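Local coordinates for DUF3863 domain-containing protein (Parabacteroides distasonis, PDB 3LM3), which is of unknown function but is probably a carbohydrate-active enzyme, a glycoside hydrolase or a deacetylase, at residues Arg242-Ile247 and Met263-Ile268; Glu248-Trp253 and Met303-Thr308; Asn413-Lys418 and Asp430-Glu435. One frame throughout, in Å; residues are numbered along the deposited sequence. Where two conformers were deposited one is given.

Contact 1: residues Arg242-Ile247 and Met263-Ile268; sequences RGVGPI and MHTEAI
Gly243 and Val244 meet Thr265 and Glu266 in a small, buried, mostly apolar contact that lays the loop before helix 247-253 against helix 255-277. No hydrogen bond crosses it; the segments touch through methyl, methylene and alpha carbons and the hydroxyl oxygen of Thr265. Val244 reaches over with one branch: with CG1 anti to the carbonyl carbon (chi1 -58°), this methyl lies 3.8 Å from Thr265 CG2, and Val244 CG1 is also 3.8 Å from Glu266 CG. The valine thus straddles two successive helix residues, crossing the glutamate chain at about a right angle. Thr265 OG1 rests 3.6 Å from Gly243 CA, but its hydrogen-bond partner is Glu261 O, one turn back in its own helix. Replacing Thr265 by glycine would probably open a gap beside Gly243 and Val244 and leave Glu261 O without its hydroxyl mate. The Glu266 chain runs on past the valine, and its buried carboxylate has Thr310 and Trp306 as partners. Both Val244 and Glu266 also touch Val282, and Val244 O accepts from Asn284, so that the contact lies against strand 280-287 of the parallel sheet, with helix 296-313 alongside.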
loop_
_atom_site.group_PDB
_atom_site.type_symbol
_atom_site.label_atom_id
_atom_site.label_comp_id
_atom_site.label_asym_id
_atom_site.label_seq_id
_atom_site.Cartn_x
_atom_site.Cartn_y
_atom_site.Cartn_z
ATOM N N ARG A 242 -3.488 -3.923 10.701
ATOM C CA ARG A 242 -4.932 -3.789 10.617
ATOM C C ARG A 242 -5.404 -2.496 9.923
ATOM O O ARG A 242 -5.004 -1.373 10.282
ATOM C CB ARG A 242 -5.529 -3.872 12.010
ATOM C CG ARG A 242 -7.038 -3.807 12.001
ATOM C CD ARG A 242 -7.611 -4.375 13.306
ATOM N NE ARG A 242 -7.477 -5.826 13.326
ATOM C CZ ARG A 242 -6.714 -6.552 14.148
ATOM N NH1 ARG A 242 -6.020 -6.014 15.139
ATOM N NH2 ARG A 242 -6.658 -7.871 14.004
ATOM N N GLY A 243 -6.326 -2.685 8.974
ATOM C CA GLY A 243 -6.974 -1.606 8.286
ATOM C C GLY A 243 -8.040 -2.149 7.378
ATOM O O GLY A 243 -9.046 -2.686 7.869
ATOM N N VAL A 244 -7.828 -2.071 6.065
ATOM C CA VAL A 244 -8.758 -2.650 5.103
ATOM C C VAL A 244 -8.406 -4.054 4.644
ATOM O O VAL A 244 -9.225 -4.706 4.004
ATOM C CB VAL A 244 -8.969 -1.747 3.867
ATOM C CG1 VAL A 244 -9.484 -0.347 4.267
ATOM C CG2 VAL A 244 -7.678 -1.667 3.042
ATOM N N GLY A 245 -7.227 -4.533 4.999
ATOM C CA GLY A 245 -6.822 -5.853 4.547
ATOM C C GLY A 245 -7.723 -6.912 5.180
ATOM O O GLY A 245 -8.057 -6.837 6.376
ATOM N N PRO A 246 -8.132 -7.936 4.425
ATOM C CA PRO A 246 -9.059 -8.913 4.942
ATOM C C PRO A 246 -8.536 -9.849 6.044
ATOM O O PRO A 246 -9.320 -10.302 6.866
ATOM C CB PRO A 246 -9.430 -9.730 3.683
ATOM C CG PRO A 246 -8.272 -9.536 2.773
ATOM C CD PRO A 246 -7.869 -8.120 2.979
ATOM N N ILE A 247 -7.237 -10.133 6.069
ATOM C CA ILE A 247 -6.676 -11.094 7.037
ATOM C C ILE A 247 -6.972 -10.670 8.475
ATOM O O ILE A 247 -7.432 -11.472 9.307
ATOM C CB ILE A 247 -5.162 -11.282 6.820
ATOM C CG1 ILE A 247 -4.925 -12.080 5.526
ATOM C CG2 ILE A 247 -4.491 -11.964 8.038
ATOM C CD1 ILE A 247 -5.502 -13.511 5.520
HETATM N N MSE A 263 -14.866 -0.593 7.090
HETATM C CA MSE A 263 -15.616 0.641 6.796
HETATM C C MSE A 263 -15.038 1.829 7.535
HETATM O O MSE A 263 -14.907 2.920 6.961
HETATM C CB MSE A 263 -17.097 0.483 7.129
HETATM C CG MSE A 263 -17.817 -0.585 6.277
HETATM SE SE MSE A 263 -17.929 -0.231 4.368
HETATM C CE MSE A 263 -16.403 -1.305 3.812
ATOM N N HIS A 264 -14.696 1.644 8.814
ATOM C CA HIS A 264 -14.105 2.708 9.611
ATOM C C HIS A 264 -12.812 3.220 8.971
ATOM O O HIS A 264 -12.566 4.427 8.871
ATOM C CB HIS A 264 -13.800 2.198 11.022
ATOM C CG HIS A 264 -12.986 3.146 11.840
ATOM N ND1 HIS A 264 -13.558 4.188 12.531
ATOM C CD2 HIS A 264 -11.645 3.237 12.043
ATOM C CE1 HIS A 264 -12.607 4.866 13.149
ATOM N NE2 HIS A 264 -11.436 4.328 12.845
ATOM N N THR A 265 -11.966 2.277 8.554
ATOM C CA THR A 265 -10.695 2.641 7.952
ATOM C C THR A 265 -10.916 3.369 6.644
ATOM O O THR A 265 -10.253 4.399 6.379
ATOM C CB THR A 265 -9.800 1.422 7.789
ATOM O OG1 THR A 265 -9.571 0.809 9.079
ATOM C CG2 THR A 265 -8.468 1.797 7.175
ATOM N N GLU A 266 -11.863 2.895 5.836
ATOM C CA GLU A 266 -12.177 3.636 4.609
ATOM C C GLU A 266 -12.685 5.030 4.884
ATOM O O GLU A 266 -12.389 5.968 4.141
ATOM C CB GLU A 266 -13.153 2.885 3.717
ATOM C CG GLU A 266 -12.586 1.611 3.198
ATOM C CD GLU A 266 -13.432 1.003 2.122
ATOM O OE1 GLU A 266 -14.699 1.026 2.238
ATOM O OE2 GLU A 266 -12.868 0.486 1.149
ATOM N N ALA A 267 -13.456 5.198 5.968
ATOM C CA ALA A 267 -14.033 6.503 6.286
ATOM C C ALA A 267 -12.966 7.559 6.633
ATOM O O ALA A 267 -13.198 8.747 6.439
ATOM C CB ALA A 267 -15.057 6.388 7.410
ATOM N N ILE A 268 -11.793 7.131 7.097
ATOM C CA ILE A 268 -10.681 8.056 7.288
ATOM C C ILE A 268 -10.413 8.839 6.001
ATOM O O ILE A 268 -10.102 10.045 6.006
ATOM C CB ILE A 268 -9.391 7.305 7.687
ATOM C CG1 ILE A 268 -9.592 6.535 8.988
ATOM C CG2 ILE A 268 -8.149 8.240 7.771
ATOM C CD1 ILE A 268 -8.389 5.576 9.322
#

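Contact 2: residues Glu248-Trp253 and Met303-Thr308; sequences ETYKGW and MKMWVT
Tyr250 spans the gap between helix 247-253 and helix 296-313, its hydroxyl end pressed against Trp306 and one ring edge facing Met305. The two backbones stay well apart, the nearest alpha carbons being Tyr250 CA and Met303 CA at 9.1 Å, so the phenol supplies all of the reach from its side. The tight part is buried. Tyr250 OH comes within 3.2 Å of Trp306 CA and 3.3 Å of Trp306 CB, while Tyr250 CZ lies 3.9 Å from the same CB. These are contacts with carbon; Trp306 N is near the phenol oxygen but badly angled for a bond, and the hydroxyl is instead hydrogen-bonded to His259 ND1. The Tyr250 and Trp306 side chains cross at about a right angle. Because Trp306 holds CG opposite its backbone N (chi1 174°), the indole swings away from the tyrosine, and its NE1 has Glu266 as partner. Toward the partly exposed side the packing is looser. There the selenium of Met305, a selenomethionine, lies 4.0 Å from Tyr250 CE1 and near the ring plane, 77° off the normal, as a Met-aromatic contact at the edge. Met305 was modelled in two conformers, so this approach describes one of them and is less certain than the buried contact. The segment carrying Tyr250 includes a wider pi-type turn at 248-251. Val262 of helix 255-277 touches both Tyr250 and Trp306, so three helices meet here, while the indole meets the ring of Trp286 nearly parallel and packs on Val23 and Leu25 of strand 21-29, facing the parallel sheet.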
loop_
_atom_site.group_PDB
_atom_site.type_symbol
_atom_site.label_atom_id
_atom_site.label_comp_id
_atom_site.label_asym_id
_atom_site.label_seq_id
_atom_site.Cartn_x
_atom_site.Cartn_y
_atom_site.Cartn_z
ATOM N N GLU A 248 -6.717 -9.397 8.770
ATOM C CA GLU A 248 -6.820 -8.881 10.135
ATOM C C GLU A 248 -8.217 -8.405 10.506
ATOM O O GLU A 248 -8.446 -7.947 11.639
ATOM C CB GLU A 248 -5.815 -7.745 10.345
ATOM C CG GLU A 248 -4.383 -8.133 10.119
ATOM C CD GLU A 248 -3.923 -8.174 8.683
ATOM O OE1 GLU A 248 -4.644 -7.707 7.788
ATOM O OE2 GLU A 248 -2.792 -8.709 8.472
ATOM N N THR A 249 -9.157 -8.510 9.561
ATOM C CA THR A 249 -10.508 -7.987 9.751
ATOM C C THR A 249 -11.545 -9.069 9.443
ATOM O O THR A 249 -11.930 -9.827 10.328
ATOM C CB THR A 249 -10.743 -6.689 8.926
ATOM O OG1 THR A 249 -10.539 -6.943 7.519
ATOM C CG2 THR A 249 -9.811 -5.584 9.408
ATOM N N TYR A 250 -11.991 -9.175 8.192
ATOM C CA TYR A 250 -12.962 -10.192 7.823
ATOM C C TYR A 250 -12.608 -11.603 8.326
ATOM O O TYR A 250 -13.466 -12.298 8.893
ATOM C CB TYR A 250 -13.143 -10.235 6.300
ATOM C CG TYR A 250 -13.820 -9.002 5.759
ATOM C CD1 TYR A 250 -15.163 -8.767 5.991
ATOM C CD2 TYR A 250 -13.128 -8.079 4.985
ATOM C CE1 TYR A 250 -15.773 -7.619 5.514
ATOM C CE2 TYR A 250 -13.759 -6.911 4.490
ATOM C CZ TYR A 250 -15.066 -6.692 4.750
ATOM O OH TYR A 250 -15.629 -5.524 4.287
ATOM N N LYS A 251 -11.363 -12.019 8.139
ATOM C CA LYS A 251 -10.922 -13.357 8.561
ATOM C C LYS A 251 -10.694 -13.376 10.076
ATOM O O LYS A 251 -11.337 -14.132 10.781
ATOM C CB LYS A 251 -9.696 -13.770 7.769
ATOM C CG LYS A 251 -9.318 -15.240 7.860
ATOM C CD LYS A 251 -8.608 -15.609 9.128
ATOM C CE LYS A 251 -7.221 -15.017 9.306
ATOM N NZ LYS A 251 -6.522 -15.669 10.498
ATOM N N GLY A 252 -9.805 -12.522 10.579
ATOM C CA GLY A 252 -9.462 -12.568 12.003
ATOM C C GLY A 252 -10.578 -12.277 12.986
ATOM O O GLY A 252 -10.637 -12.862 14.089
ATOM N N TRP A 253 -11.486 -11.375 12.605
ATOM C CA TRP A 253 -12.573 -11.000 13.493
ATOM C C TRP A 253 -13.912 -11.639 13.120
ATOM O O TRP A 253 -14.874 -11.483 13.857
ATOM C CB TRP A 253 -12.743 -9.494 13.475
ATOM C CG TRP A 253 -11.627 -8.691 14.052
ATOM C CD1 TRP A 253 -10.386 -9.122 14.462
ATOM C CD2 TRP A 253 -11.658 -7.286 14.303
ATOM N NE1 TRP A 253 -9.681 -8.083 14.987
ATOM C CE2 TRP A 253 -10.431 -6.937 14.875
ATOM C CE3 TRP A 253 -12.625 -6.294 14.119
ATOM C CZ2 TRP A 253 -10.135 -5.642 15.266
ATOM C CZ3 TRP A 253 -12.337 -5.007 14.510
ATOM C CH2 TRP A 253 -11.103 -4.680 15.056
HETATM N N MSE A 303 -15.498 -10.359 0.231
HETATM C CA MSE A 303 -15.271 -9.459 -0.906
HETATM C C MSE A 303 -16.558 -8.748 -1.282
HETATM O O MSE A 303 -16.561 -7.541 -1.491
HETATM C CB MSE A 303 -14.778 -10.281 -2.093
HETATM C CG MSE A 303 -14.615 -9.502 -3.389
HETATM SE SE MSE A 303 -13.186 -8.170 -3.355
HETATM C CE MSE A 303 -11.672 -9.362 -3.623
ATOM N N LYS A 304 -17.661 -9.491 -1.390
ATOM C CA LYS A 304 -18.958 -8.904 -1.707
ATOM C C LYS A 304 -19.348 -7.850 -0.663
ATOM O O LYS A 304 -19.858 -6.773 -1.002
ATOM C CB LYS A 304 -20.051 -9.993 -1.778
ATOM C CG LYS A 304 -19.907 -10.982 -2.922
ATOM C CD LYS A 304 -20.982 -12.091 -2.847
ATOM C CE LYS A 304 -20.789 -13.154 -3.943
ATOM N NZ LYS A 304 -21.754 -14.288 -3.800
HETATM N N MSE A 305 -19.124 -8.159 0.610
HETATM C CA MSE A 305 -19.499 -7.272 1.682
HETATM C C MSE A 305 -18.708 -5.949 1.597
HETATM O O MSE A 305 -19.260 -4.842 1.714
HETATM C CB MSE A 305 -19.226 -7.975 3.008
HETATM C CG MSE A 305 -19.997 -7.437 4.127
HETATM SE SE MSE A 305 -19.723 -8.471 5.724
HETATM C CE MSE A 305 -21.138 -9.787 5.440
ATOM N N TRP A 306 -17.398 -6.092 1.389
ATOM C CA TRP A 306 -16.517 -4.967 1.284
ATOM C C TRP A 306 -16.950 -4.035 0.153
ATOM O O TRP A 306 -17.136 -2.818 0.350
ATOM C CB TRP A 306 -15.076 -5.455 1.066
ATOM C CG TRP A 306 -14.101 -4.313 0.796
ATOM C CD1 TRP A 306 -14.038 -3.076 1.418
ATOM C CD2 TRP A 306 -13.047 -4.330 -0.163
ATOM N NE1 TRP A 306 -13.018 -2.344 0.891
ATOM C CE2 TRP A 306 -12.397 -3.074 -0.100
ATOM C CE3 TRP A 306 -12.614 -5.278 -1.101
ATOM C CZ2 TRP A 306 -11.311 -2.757 -0.912
ATOM C CZ3 TRP A 306 -11.540 -4.948 -1.909
ATOM C CH2 TRP A 306 -10.923 -3.694 -1.831
ATOM N N VAL A 307 -17.108 -4.581 -1.047
ATOM C CA VAL A 307 -17.461 -3.751 -2.207
ATOM C C VAL A 307 -18.852 -3.171 -2.047
ATOM O O VAL A 307 -19.047 -1.967 -2.226
ATOM C CB VAL A 307 -17.335 -4.582 -3.488
ATOM C CG1 VAL A 307 -17.916 -3.830 -4.721
ATOM C CG2 VAL A 307 -15.859 -4.983 -3.721
ATOM N N THR A 308 -19.822 -4.002 -1.694
ATOM C CA THR A 308 -21.193 -3.541 -1.548
ATOM C C THR A 308 -21.323 -2.482 -0.461
ATOM O O THR A 308 -22.023 -1.491 -0.631
ATOM C CB THR A 308 -22.131 -4.700 -1.203
ATOM O OG1 THR A 308 -22.184 -5.613 -2.313
ATOM C CG2 THR A 308 -23.533 -4.177 -0.898
#

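Contact 3: residues Asn413-Lys418 and Asp430-Glu435; sequences NKINQK and DKLEKE
The backbones of 413-418, an irregular loop, and 430-435, which passes from a 3-10 turn through a short loop into helix 434-443, keep their distance, with Lys414 CA and Leu432 CA the nearest pair of alpha carbons at 9.3 Å. Side chains bridge the gap in two places. Lys414 brings its amine to two acids: NZ lies 3.3 Å from Glu435 OE2, a salt bridge with a weak hydrogen bond, and 3.6 Å from Glu433 OE2, a looser ionic pair. Bends at chi2 and chi4 bring the amine to them, and the lysine chain runs at about a right angle to both glutamates. Glu435 meets it with CG between its backbone N and carbonyl carbon (chi1 54°) and an extended chain beyond. The strongest partner of this amine is Asp436, which also forms a salt bridge with it, so three carboxylates share one ammonium group; the attraction is probably tempered by solvent at this exposed site. Beside the charges, Ile415 CD1 touches Leu432 CD2 at 3.7 Å, an apolar patch that Val427 and Val384 continue on the isoleucine side. The loop is braced from within: Lys414 N donates to Asn413 OD1 over 2.8 Å, and Lys418 N to Asn416 OD1 over 2.9 Å, the latter from above the carbonyl plane. That second bond closes an Asx turn. Glu433 stands at the N-cap position, and Glu435 and Asp436 follow in the first turn, so the arrangement is a surface salt-bridge network at the N-terminal end of the last helix.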
loop_
_atom_site.group_PDB
_atom_site.type_symbol
_atom_site.label_atom_id
_atom_site.label_comp_id
_atom_site.label_asym_id
_atom_site.label_seq_id
_atom_site.Cartn_x
_atom_site.Cartn_y
_atom_site.Cartn_z
ATOM N N ASN A 413 14.529 9.216 11.558
ATOM C CA ASN A 413 15.506 10.149 12.084
ATOM C C ASN A 413 15.018 10.665 13.439
ATOM O O ASN A 413 15.298 10.010 14.437
ATOM C CB ASN A 413 15.907 11.229 11.060
ATOM C CG ASN A 413 14.735 11.809 10.294
ATOM O OD1 ASN A 413 13.872 12.465 10.853
ATOM N ND2 ASN A 413 14.773 11.640 8.972
ATOM N N LYS A 414 14.238 11.734 13.508
ATOM C CA LYS A 414 13.982 12.383 14.818
ATOM C C LYS A 414 13.116 11.544 15.789
ATOM O O LYS A 414 13.582 11.127 16.855
ATOM C CB LYS A 414 13.387 13.787 14.625
ATOM C CG LYS A 414 14.237 14.731 13.753
ATOM C CD LYS A 414 15.727 14.740 14.169
ATOM C CE LYS A 414 16.494 16.008 13.681
ATOM N NZ LYS A 414 16.242 17.230 14.523
ATOM N N ILE A 415 11.859 11.314 15.430
ATOM C CA ILE A 415 10.920 10.551 16.241
ATOM C C ILE A 415 10.134 9.626 15.303
ATOM O O ILE A 415 9.580 10.086 14.305
ATOM C CB ILE A 415 9.920 11.481 17.001
ATOM C CG1 ILE A 415 10.698 12.467 17.910
ATOM C CG2 ILE A 415 8.920 10.695 17.849
ATOM C CD1 ILE A 415 9.821 13.414 18.701
ATOM N N ASN A 416 10.059 8.342 15.662
ATOM C CA ASN A 416 9.329 7.363 14.846
ATOM C C ASN A 416 8.244 6.679 15.671
ATOM O O ASN A 416 8.486 6.266 16.803
ATOM C CB ASN A 416 10.290 6.345 14.242
ATOM C CG ASN A 416 9.565 5.171 13.639
ATOM O OD1 ASN A 416 9.319 4.183 14.336
ATOM N ND2 ASN A 416 9.142 5.312 12.379
ATOM N N GLN A 417 7.062 6.512 15.067
ATOM C CA GLN A 417 5.863 6.008 15.760
ATOM C C GLN A 417 6.012 4.645 16.407
ATOM O O GLN A 417 5.318 4.370 17.377
ATOM C CB GLN A 417 4.676 5.990 14.809
ATOM C CG GLN A 417 4.802 4.976 13.665
ATOM C CD GLN A 417 3.659 5.058 12.670
ATOM O OE1 GLN A 417 2.541 5.428 13.040
ATOM N NE2 GLN A 417 3.919 4.678 11.408
ATOM N N LYS A 418 6.895 3.784 15.893
ATOM C CA LYS A 418 7.033 2.456 16.461
ATOM C C LYS A 418 7.628 2.496 17.871
ATOM O O LYS A 418 7.508 1.528 18.632
ATOM C CB LYS A 418 7.858 1.549 15.540
ATOM C CG LYS A 418 7.373 1.495 14.101
ATOM C CD LYS A 418 5.975 0.838 13.953
ATOM C CE LYS A 418 5.486 0.969 12.553
ATOM N NZ LYS A 418 4.187 0.223 12.336
ATOM N N ASP A 430 6.246 21.619 21.650
ATOM C CA ASP A 430 7.146 22.680 22.127
ATOM C C ASP A 430 8.425 22.148 22.779
ATOM O O ASP A 430 9.267 22.921 23.177
ATOM C CB ASP A 430 6.430 23.711 23.030
ATOM C CG ASP A 430 6.007 23.157 24.375
ATOM O OD1 ASP A 430 6.268 21.982 24.692
ATOM O OD2 ASP A 430 5.380 23.928 25.141
ATOM N N LYS A 431 8.573 20.818 22.842
ATOM C CA LYS A 431 9.803 20.174 23.271
ATOM C C LYS A 431 10.740 19.821 22.108
ATOM O O LYS A 431 11.887 19.446 22.335
ATOM C CB LYS A 431 9.482 18.872 24.017
ATOM C CG LYS A 431 8.642 19.017 25.219
ATOM C CD LYS A 431 9.337 19.820 26.271
ATOM C CE LYS A 431 8.701 19.633 27.618
ATOM N NZ LYS A 431 7.284 20.050 27.586
ATOM N N LEU A 432 10.261 19.929 20.870
ATOM C CA LEU A 432 11.128 19.722 19.722
ATOM C C LEU A 432 12.178 20.823 19.629
ATOM O O LEU A 432 11.976 21.935 20.094
ATOM C CB LEU A 432 10.329 19.665 18.418
ATOM C CG LEU A 432 9.263 18.572 18.353
ATOM C CD1 LEU A 432 8.594 18.638 16.993
ATOM C CD2 LEU A 432 9.833 17.153 18.613
ATOM N N GLU A 433 13.299 20.492 19.012
ATOM C CA GLU A 433 14.348 21.478 18.754
ATOM C C GLU A 433 13.826 22.634 17.898
ATOM O O GLU A 433 12.932 22.462 17.074
ATOM C CB GLU A 433 15.539 20.820 18.058
ATOM C CG GLU A 433 16.152 19.644 18.826
ATOM C CD GLU A 433 17.187 18.888 18.009
ATOM O OE1 GLU A 433 18.070 19.551 17.420
ATOM O OE2 GLU A 433 17.112 17.634 17.948
ATOM N N LYS A 434 14.412 23.817 18.060
ATOM C CA LYS A 434 13.880 25.033 17.423
ATOM C C LYS A 434 13.730 24.880 15.898
ATOM O O LYS A 434 12.755 25.367 15.297
ATOM C CB LYS A 434 14.790 26.235 17.753
ATOM C CG LYS A 434 14.361 27.588 17.153
ATOM C CD LYS A 434 12.896 27.930 17.434
ATOM C CE LYS A 434 12.580 29.382 17.058
ATOM N NZ LYS A 434 13.165 29.880 15.782
ATOM N N GLU A 435 14.695 24.197 15.310
ATOM C CA GLU A 435 14.797 24.060 13.861
ATOM C C GLU A 435 13.657 23.199 13.369
ATOM O O GLU A 435 13.164 23.390 12.250
ATOM C CB GLU A 435 16.118 23.398 13.457
ATOM C CG GLU A 435 16.420 22.046 14.119
ATOM C CD GLU A 435 17.625 21.332 13.516
ATOM O OE1 GLU A 435 18.521 22.019 12.967
ATOM O OE2 GLU A 435 17.678 20.076 13.594
#

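How the contacts relate
Contacts 1 and 2 are neighbours in one region, their centres 9 Å apart and their segments alternating along the chain. They are joined directly: Glu266 OE2 probably accepts from Trp306 NE1 at 2.8 Å, and Arg242 NE probably donates to Glu248 O at 2.9 Å. Gly243 O also packs against Thr249 CG2. Contact 3 lies in the C-terminal DUF3864 region, the others in the DUF3863 region, and it touches neither, its centre lying about 28 Å from that of contact 1 and about 37 Å from that of contact 2. A bound di(hydroxyethyl)ether molecule lies about 10 Å from the side chain of Ile415 in contact 3.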